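Local atomic coordinates of CSE3 (Thermus thermophilus, PDB entry 2Y8Y), a protein that cleaves CRISPR transcripts as an endoribonuclease of the Cas6/Cse3/CasE family and keeps hold of the processed crRNA. Residues A[29-34]-A[47-51]; A[154-160]-A[172-178]. One frame throughout, in Å; residues are numbered along the deposited sequence.

Contact 1: A[29-34]-A[47-51]. With nucleotides of chain B.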
loop_
_atom_site.group_PDB
_atom_site.type_symbol
_atom_site.label_atom_id
_atom_site.label_comp_id
_atom_site.label_asym_id
_atom_site.label_seq_id
_atom_site.Cartn_x
_atom_site.Cartn_y
_atom_site.Cartn_z
ATOM N N MET A 29 5.998 -12.928 -2.755
ATOM C CA MET A 29 4.753 -12.334 -3.224
ATOM C C MET A 29 5.041 -11.286 -4.297
ATOM O O MET A 29 4.366 -11.230 -5.319
ATOM C CB MET A 29 3.984 -11.712 -2.068
ATOM C CG MET A 29 2.661 -11.085 -2.476
ATOM S SD MET A 29 1.447 -12.360 -2.886
ATOM C CE MET A 29 1.071 -12.989 -1.249
ATOM N N HIS A 30 6.061 -10.468 -4.065
ATOM C CA HIS A 30 6.464 -9.453 -5.033
ATOM C C HIS A 30 6.833 -10.075 -6.381
ATOM O O HIS A 30 6.440 -9.564 -7.433
ATOM C CB HIS A 30 7.643 -8.646 -4.476
ATOM C CG HIS A 30 8.236 -7.674 -5.446
ATOM N ND1 HIS A 30 7.569 -6.547 -5.884
ATOM C CD2 HIS A 30 9.444 -7.649 -6.052
ATOM C CE1 HIS A 30 8.339 -5.876 -6.716
ATOM N NE2 HIS A 30 9.486 -6.522 -6.836
ATOM N N ARG A 31 7.598 -11.159 -6.345
ATOM C CA ARG A 31 7.993 -11.842 -7.578
ATOM C C ARG A 31 6.767 -12.296 -8.368
ATOM O O ARG A 31 6.691 -12.110 -9.585
ATOM C CB ARG A 31 8.907 -13.032 -7.282
ATOM C CG ARG A 31 10.254 -12.654 -6.679
ATOM C CD ARG A 31 11.066 -13.890 -6.308
ATOM N NE ARG A 31 11.682 -14.538 -7.464
ATOM C CZ ARG A 31 12.919 -14.292 -7.885
ATOM N NH1 ARG A 31 13.673 -13.408 -7.249
ATOM N NH2 ARG A 31 13.405 -14.929 -8.943
ATOM N N THR A 32 5.803 -12.887 -7.668
ATOM C CA THR A 32 4.579 -13.355 -8.312
ATOM C C THR A 32 3.743 -12.232 -8.911
ATOM O O THR A 32 3.396 -12.264 -10.093
ATOM C CB THR A 32 3.708 -14.152 -7.337
ATOM O OG1 THR A 32 4.387 -15.352 -6.972
ATOM C CG2 THR A 32 2.370 -14.506 -7.982
ATOM N N LEU A 33 3.434 -11.222 -8.102
ATOM C CA LEU A 33 2.518 -10.186 -8.531
ATOM C C LEU A 33 3.105 -9.395 -9.689
ATOM O O LEU A 33 2.384 -8.959 -10.590
ATOM C CB LEU A 33 2.167 -9.267 -7.356
ATOM C CG LEU A 33 1.486 -9.967 -6.177
ATOM C CD1 LEU A 33 1.188 -8.911 -5.115
ATOM C CD2 LEU A 33 0.207 -10.686 -6.620
ATOM N N SER A 34 4.421 -9.201 -9.660
ATOM C CA SER A 34 5.098 -8.425 -10.697
ATOM C C SER A 34 4.900 -9.018 -12.089
ATOM O O SER A 34 4.952 -8.301 -13.090
ATOM C CB SER A 34 6.599 -8.315 -10.410
ATOM O OG SER A 34 6.848 -7.507 -9.275
ATOM N N ARG A 47 3.725 1.222 -11.087
ATOM C CA ARG A 47 4.030 1.236 -9.662
ATOM C C ARG A 47 3.106 0.208 -9.030
ATOM O O ARG A 47 1.988 0.521 -8.624
ATOM C CB ARG A 47 3.800 2.628 -9.065
ATOM C CG ARG A 47 3.893 2.701 -7.518
ATOM C CD ARG A 47 5.299 2.380 -6.974
ATOM N NE ARG A 47 5.490 0.963 -6.691
ATOM C CZ ARG A 47 6.637 0.436 -6.290
ATOM N NH1 ARG A 47 7.686 1.234 -6.133
ATOM N NH2 ARG A 47 6.738 -0.864 -6.047
ATOM N N LEU A 48 3.580 -1.029 -8.957
ATOM C CA LEU A 48 2.819 -2.094 -8.345
ATOM C C LEU A 48 2.777 -1.860 -6.830
ATOM O O LEU A 48 3.831 -1.646 -6.214
ATOM C CB LEU A 48 3.524 -3.409 -8.650
ATOM C CG LEU A 48 3.046 -4.636 -7.896
ATOM C CD1 LEU A 48 1.638 -4.931 -8.338
ATOM C CD2 LEU A 48 3.992 -5.786 -8.180
ATOM N N LEU A 49 1.576 -1.883 -6.246
ATOM C CA LEU A 49 1.400 -1.815 -4.791
ATOM C C LEU A 49 0.430 -2.904 -4.364
ATOM O O LEU A 49 -0.456 -3.293 -5.126
ATOM C CB LEU A 49 0.842 -0.455 -4.377
ATOM C CG LEU A 49 1.687 0.766 -4.713
ATOM C CD1 LEU A 49 0.905 2.052 -4.473
ATOM C CD2 LEU A 49 2.966 0.752 -3.886
ATOM N N TRP A 50 0.574 -3.402 -3.146
ATOM C CA TRP A 50 -0.370 -4.375 -2.639
ATOM C C TRP A 50 -0.468 -4.316 -1.128
ATOM O O TRP A 50 0.373 -3.716 -0.467
ATOM C CB TRP A 50 -0.029 -5.793 -3.117
ATOM C CG TRP A 50 0.947 -6.563 -2.281
ATOM C CD1 TRP A 50 0.657 -7.364 -1.207
ATOM C CD2 TRP A 50 2.354 -6.678 -2.491
ATOM N NE1 TRP A 50 1.798 -7.935 -0.721
ATOM C CE2 TRP A 50 2.854 -7.533 -1.495
ATOM C CE3 TRP A 50 3.242 -6.124 -3.412
ATOM C CZ2 TRP A 50 4.210 -7.854 -1.392
ATOM C CZ3 TRP A 50 4.586 -6.447 -3.311
ATOM C CH2 TRP A 50 5.053 -7.304 -2.310
ATOM N N ARG A 51 -1.539 -4.891 -0.600
ATOM C CA ARG A 51 -1.676 -5.087 0.840
ATOM C C ARG A 51 -2.267 -6.458 1.099
ATOM O O ARG A 51 -3.268 -6.840 0.474
ATOM C CB ARG A 51 -2.575 -4.013 1.455
ATOM C CG ARG A 51 -2.768 -4.176 2.973
ATOM C CD ARG A 51 -3.525 -3.015 3.627
ATOM N NE ARG A 51 -4.866 -2.826 3.058
ATOM C CZ ARG A 51 -5.234 -1.815 2.270
ATOM N NH1 ARG A 51 -4.389 -0.850 1.917
ATOM N NH2 ARG A 51 -6.483 -1.769 1.816
ATOM P P A B 18 13.439 -7.091 -5.367
ATOM O OP1 A B 18 12.698 -7.026 -4.095
ATOM O OP2 A B 18 14.830 -7.615 -5.358
ATOM O "O5'" A B 18 12.569 -7.873 -6.446
ATOM C "C5'" A B 18 13.102 -8.231 -7.712
ATOM C "C4'" A B 18 12.289 -9.329 -8.348
ATOM O "O4'" A B 18 10.981 -8.823 -8.729
ATOM C "C3'" A B 18 12.834 -9.910 -9.640
ATOM O "O3'" A B 18 13.888 -10.834 -9.438
ATOM C "C2'" A B 18 11.589 -10.527 -10.262
ATOM O "O2'" A B 18 11.256 -11.751 -9.620
ATOM C "C1'" A B 18 10.535 -9.485 -9.897
ATOM N N9 A B 18 10.374 -8.487 -10.971
ATOM C C8 A B 18 10.799 -7.182 -11.011
ATOM N N7 A B 18 10.500 -6.568 -12.134
ATOM C C5 A B 18 9.851 -7.541 -12.886
ATOM C C6 A B 18 9.278 -7.541 -14.174
ATOM N N6 A B 18 9.272 -6.481 -14.987
ATOM N N1 A B 18 8.703 -8.684 -14.606
ATOM C C2 A B 18 8.704 -9.757 -13.807
ATOM N N3 A B 18 9.207 -9.876 -12.581
ATOM C C4 A B 18 9.769 -8.726 -12.179
ATOM P P G B 16 9.283 4.362 -5.115
ATOM O OP1 G B 16 8.085 3.999 -5.907
ATOM O OP2 G B 16 9.192 4.358 -3.625
ATOM O "O5'" G B 16 10.523 3.476 -5.552
ATOM C "C5'" G B 16 10.844 3.290 -6.918
ATOM C "C4'" G B 16 12.080 2.441 -7.077
ATOM O "O4'" G B 16 13.199 3.052 -6.386
ATOM C "C3'" G B 16 12.020 1.041 -6.484
ATOM O "O3'" G B 16 11.295 0.136 -7.290
ATOM C "C2'" G B 16 13.496 0.695 -6.357
ATOM O "O2'" G B 16 14.046 0.382 -7.628
ATOM C "C1'" G B 16 14.065 2.034 -5.902
ATOM N N9 G B 16 14.121 2.112 -4.432
ATOM C C8 G B 16 13.268 2.769 -3.574
ATOM N N7 G B 16 13.608 2.597 -2.324
ATOM C C5 G B 16 14.727 1.769 -2.364
ATOM C C6 G B 16 15.523 1.247 -1.314
ATOM O O6 G B 16 15.406 1.410 -0.089
ATOM N N1 G B 16 16.558 0.461 -1.801
ATOM C C2 G B 16 16.805 0.218 -3.130
ATOM N N2 G B 16 17.862 -0.569 -3.408
ATOM N N3 G B 16 16.065 0.700 -4.119
ATOM C C4 G B 16 15.054 1.465 -3.664
ATOM P P DG B 17 10.533 -1.128 -6.648
ATOM O OP1 DG B 17 9.853 -1.834 -7.746
ATOM O OP2 DG B 17 9.734 -0.661 -5.497
ATOM O "O5'" DG B 17 11.706 -2.032 -6.037
ATOM C "C5'" DG B 17 12.708 -2.631 -6.835
ATOM C "C4'" DG B 17 13.817 -3.238 -6.003
ATOM O "O4'" DG B 17 14.385 -2.269 -5.084
ATOM C "C3'" DG B 17 13.539 -4.467 -5.141
ATOM O "O3'" DG B 17 13.504 -5.604 -5.975
ATOM C "C2'" DG B 17 14.756 -4.456 -4.215
ATOM C "C1'" DG B 17 15.001 -2.959 -4.018
ATOM N N9 DG B 17 14.597 -2.422 -2.706
ATOM C C8 DG B 17 13.542 -1.594 -2.409
ATOM N N7 DG B 17 13.490 -1.284 -1.134
ATOM C C5 DG B 17 14.574 -1.956 -0.568
ATOM C C6 DG B 17 15.032 -2.020 0.774
ATOM O O6 DG B 17 14.569 -1.475 1.777
ATOM N N1 DG B 17 16.172 -2.810 0.900
ATOM C C2 DG B 17 16.789 -3.465 -0.138
ATOM N N2 DG B 17 17.880 -4.188 0.182
ATOM N N3 DG B 17 16.374 -3.415 -1.395
ATOM C C4 DG B 17 15.266 -2.652 -1.531
#
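Trp50, on the edge strand 49-52, presents one indole face to helix 26-34. Leu33 sits over that face, its CD1 3.9 Å from the centroid of the five-membered ring, a CH-pi contact. Met29 shares the same face: its CG lies 3.7 Å from Trp50 CE2, and the sulfur follows farther out as a Met-aromatic contact, with SD 5.3 Å from that centroid. With chi1 at 87°, CG of Trp50 stands between its own backbone N and carbonyl carbon, which turns the indole toward the helix. The benzene end reaches His30, where CH2 of Trp50 comes 3.6 Å from CB of His30, while CZ3 lies at the edge of the imidazole. Leu48 touches the helix with one branch: its CD2 lies 3.5 Å from Ser34 OG. Ser34 OG is hydrogen-bonded to His30 O at 2.8 Å, from the face of that carbonyl opposite to Ser34 N. Arg47 curls back, bent at chi2 and chi3, so that NE and NH2 both grip Leu48 O. In the guanidinium plane, Arg47 NH1 bonds G16 OP1 of chain B at 2.8 Å and shares DG17 OP2 of chain B with Arg47 NH2. Two phosphates thus share one guanidinium, which probably offsets their charge, while the Trp50 packing sets His30 at the A18 sugar-phosphate.

Contact 2: A[154-160]-A[172-178]. With nucleotides of chain B.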
loop_
_atom_site.group_PDB
_atom_site.type_symbol
_atom_site.label_atom_id
_atom_site.label_comp_id
_atom_site.label_asym_id
_atom_site.label_seq_id
_atom_site.Cartn_x
_atom_site.Cartn_y
_atom_site.Cartn_z
ATOM N N GLN A 154 -2.502 -2.333 13.974
ATOM C CA GLN A 154 -1.521 -3.405 14.078
ATOM C C GLN A 154 -0.161 -2.772 13.942
ATOM O O GLN A 154 0.032 -1.838 13.164
ATOM C CB GLN A 154 -1.721 -4.436 12.954
ATOM C CG GLN A 154 -0.825 -5.669 13.124
ATOM C CD GLN A 154 -0.819 -6.565 11.917
ATOM O OE1 GLN A 154 -0.656 -6.102 10.795
ATOM N NE2 GLN A 154 -1.006 -7.862 12.137
ATOM N N ASP A 155 0.786 -3.264 14.723
ATOM C CA ASP A 155 2.160 -2.816 14.634
ATOM C C ASP A 155 2.990 -4.072 14.808
ATOM O O ASP A 155 3.047 -4.656 15.906
ATOM C CB ASP A 155 2.443 -1.788 15.724
ATOM C CG ASP A 155 3.753 -1.060 15.531
ATOM O OD1 ASP A 155 4.690 -1.657 14.980
ATOM O OD2 ASP A 155 3.840 0.117 15.955
ATOM N N THR A 156 3.608 -4.511 13.717
ATOM C CA THR A 156 4.290 -5.801 13.717
ATOM C C THR A 156 5.523 -5.731 12.821
ATOM O O THR A 156 5.945 -4.645 12.422
ATOM C CB THR A 156 3.330 -6.928 13.295
ATOM O OG1 THR A 156 3.942 -8.204 13.520
ATOM C CG2 THR A 156 2.938 -6.805 11.830
ATOM N N PHE A 157 6.124 -6.882 12.536
ATOM C CA PHE A 157 7.267 -6.930 11.634
ATOM C C PHE A 157 7.001 -7.909 10.500
ATOM O O PHE A 157 6.412 -8.968 10.715
ATOM C CB PHE A 157 8.545 -7.319 12.394
ATOM C CG PHE A 157 9.060 -6.232 13.296
ATOM C CD1 PHE A 157 8.617 -6.126 14.603
ATOM C CD2 PHE A 157 9.967 -5.299 12.828
ATOM C CE1 PHE A 157 9.084 -5.115 15.425
ATOM C CE2 PHE A 157 10.436 -4.290 13.644
ATOM C CZ PHE A 157 9.991 -4.198 14.944
ATOM N N LEU A 158 7.405 -7.542 9.295
ATOM C CA LEU A 158 7.419 -8.489 8.194
ATOM C C LEU A 158 8.757 -9.197 8.244
ATOM O O LEU A 158 9.789 -8.555 8.419
ATOM C CB LEU A 158 7.292 -7.770 6.852
ATOM C CG LEU A 158 6.094 -6.839 6.657
ATOM C CD1 LEU A 158 6.104 -6.292 5.247
ATOM C CD2 LEU A 158 4.806 -7.573 6.941
ATOM N N GLU A 159 8.742 -10.515 8.093
ATOM C CA GLU A 159 9.977 -11.280 8.021
ATOM C C GLU A 159 10.321 -11.482 6.555
ATOM O O GLU A 159 9.650 -12.232 5.849
ATOM C CB GLU A 159 9.815 -12.626 8.721
ATOM C CG GLU A 159 9.201 -12.528 10.113
ATOM C CD GLU A 159 10.072 -11.759 11.088
ATOM O OE1 GLU A 159 11.309 -11.772 10.916
ATOM O OE2 GLU A 159 9.520 -11.142 12.026
ATOM N N VAL A 160 11.365 -10.805 6.098
ATOM C CA VAL A 160 11.701 -10.816 4.684
ATOM C C VAL A 160 13.041 -11.488 4.424
ATOM O O VAL A 160 14.044 -11.174 5.064
ATOM C CB VAL A 160 11.732 -9.392 4.111
ATOM C CG1 VAL A 160 11.915 -9.440 2.598
ATOM C CG2 VAL A 160 10.458 -8.645 4.477
ATOM N N LEU A 172 17.896 -12.695 6.626
ATOM C CA LEU A 172 16.603 -12.368 7.214
ATOM C C LEU A 172 16.553 -10.924 7.694
ATOM O O LEU A 172 17.287 -10.535 8.604
ATOM C CB LEU A 172 16.283 -13.308 8.379
ATOM C CG LEU A 172 15.072 -12.925 9.235
ATOM C CD1 LEU A 172 13.804 -12.854 8.394
ATOM C CD2 LEU A 172 14.896 -13.898 10.391
ATOM N N LEU A 173 15.684 -10.132 7.078
ATOM C CA LEU A 173 15.486 -8.755 7.504
ATOM C C LEU A 173 14.084 -8.573 8.065
ATOM O O LEU A 173 13.118 -9.143 7.557
ATOM C CB LEU A 173 15.723 -7.785 6.345
ATOM C CG LEU A 173 15.651 -6.297 6.696
ATOM C CD1 LEU A 173 16.597 -5.954 7.845
ATOM C CD2 LEU A 173 15.952 -5.445 5.475
ATOM N N GLN A 174 13.981 -7.779 9.123
ATOM C CA GLN A 174 12.691 -7.474 9.717
ATOM C C GLN A 174 12.290 -6.050 9.383
ATOM O O GLN A 174 13.045 -5.111 9.607
ATOM C CB GLN A 174 12.736 -7.675 11.227
ATOM C CG GLN A 174 12.893 -9.126 11.625
ATOM C CD GLN A 174 13.577 -9.287 12.962
ATOM O OE1 GLN A 174 14.403 -8.460 13.354
ATOM N NE2 GLN A 174 13.239 -10.353 13.670
ATOM N N VAL A 175 11.095 -5.904 8.828
ATOM C CA VAL A 175 10.600 -4.607 8.390
ATOM C C VAL A 175 9.370 -4.262 9.204
ATOM O O VAL A 175 8.391 -4.998 9.192
ATOM C CB VAL A 175 10.245 -4.630 6.895
ATOM C CG1 VAL A 175 9.704 -3.279 6.452
ATOM C CG2 VAL A 175 11.462 -5.039 6.079
ATOM N N GLN A 176 9.429 -3.153 9.931
ATOM C CA GLN A 176 8.296 -2.753 10.755
ATOM C C GLN A 176 7.102 -2.347 9.898
ATOM O O GLN A 176 7.217 -1.521 8.986
ATOM C CB GLN A 176 8.699 -1.636 11.728
ATOM C CG GLN A 176 7.581 -1.320 12.686
ATOM C CD GLN A 176 8.002 -0.502 13.868
ATOM O OE1 GLN A 176 9.116 0.021 13.928
ATOM N NE2 GLN A 176 7.111 -0.401 14.833
ATOM N N ALA A 177 5.949 -2.935 10.200
ATOM C CA ALA A 177 4.742 -2.700 9.426
ATOM C C ALA A 177 3.662 -2.170 10.355
ATOM O O ALA A 177 3.224 -2.863 11.278
ATOM C CB ALA A 177 4.292 -3.992 8.762
ATOM N N VAL A 178 3.241 -0.936 10.099
ATOM C CA VAL A 178 2.280 -0.248 10.935
ATOM C C VAL A 178 1.016 -0.046 10.112
ATOM O O VAL A 178 1.060 0.588 9.043
ATOM C CB VAL A 178 2.842 1.115 11.376
ATOM C CG1 VAL A 178 1.846 1.847 12.258
ATOM C CG2 VAL A 178 4.144 0.929 12.112
ATOM P P C B 2 21.452 -1.258 8.905
ATOM O OP1 C B 2 22.935 -1.208 8.943
ATOM O OP2 C B 2 20.722 -0.156 8.233
ATOM O "O5'" C B 2 20.970 -2.655 8.328
ATOM C "C5'" C B 2 21.896 -3.709 8.130
ATOM C "C4'" C B 2 21.837 -4.246 6.723
ATOM O "O4'" C B 2 20.515 -4.775 6.447
ATOM C "C3'" C B 2 22.053 -3.244 5.600
ATOM O "O3'" C B 2 23.409 -2.899 5.409
ATOM C "C2'" C B 2 21.443 -3.975 4.419
ATOM O "O2'" C B 2 22.296 -5.031 4.000
ATOM C "C1'" C B 2 20.212 -4.592 5.077
ATOM N N1 C B 2 19.029 -3.711 4.964
ATOM C C2 C B 2 18.327 -3.742 3.760
ATOM O O2 C B 2 18.731 -4.496 2.861
ATOM N N3 C B 2 17.238 -2.951 3.607
ATOM C C4 C B 2 16.848 -2.155 4.606
ATOM N N4 C B 2 15.762 -1.391 4.424
ATOM C C5 C B 2 17.550 -2.104 5.851
ATOM C C6 C B 2 18.630 -2.892 5.985
HETATM O O HOH W 1 0.863 -3.992 10.028
#
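Leu173 N bonds Val160 O at 2.8 Å, and Val160 N returns the bond to Leu173 O. The side chain of Leu173 reaches the RNA, its CD2 3.4 Å from N3 of C2 of chain B. Gln174 lies alongside Glu159, both pointing the same way with amide and carboxylate planes 77° apart. Val175 repeats the paired backbone bonds with Leu158, and its CG2 meets Val160 CG2 at 4.1 Å; Leu206 and Leu208 cover this face. Gln176 is extended, CG anti to the backbone N (chi1 -174°), which lays its CG over one face of the Phe157 ring. The amide ends near Asp155, whose carboxylate is salt-bridged to Lys126. Ala177 exchanges bonds with Thr156, Ala177 N reaching Thr156 O at 2.8 Å, and its CB packs 4.0 Å from Leu158 CG. A water donates to Gln154 OE1 and, weakly, to Ala177 O. Val178 closes the pairing beside Asp155, its CG2 3.9 Å from OD1 of Asp155. Hydrogen-bonded and non-hydrogen-bonded pairs alternate throughout, as in a regular antiparallel beta hairpin; residues 163-171, in the connection between the strands, are not modelled, and this arm reaches from the antiparallel sheet that also holds strand 98-110 to the RNA.

Contact 1 is fully buried and joins a helix to the edge strand of the four-stranded sheet, whereas contact 2 pairs two strands of the other sheet and is partly exposed. No hydrogen bond crosses between the segments of contact 1, where an indole and aliphatic groups do the work; contact 2 rests on six backbone bonds, with Asp155, Glu159, Gln174 and Gln176 on one face with Phe157, and Leu158, Val160, Val175 and Ala177 on the other. Their centres are about 17 Å apart and they do not touch. Both nevertheless meet RNA chain B, contact 1 at nucleotides 16 to 18 and contact 2 at C2. Tyr27, inferred to stabilise the transition state, lies near His30 and near Val160.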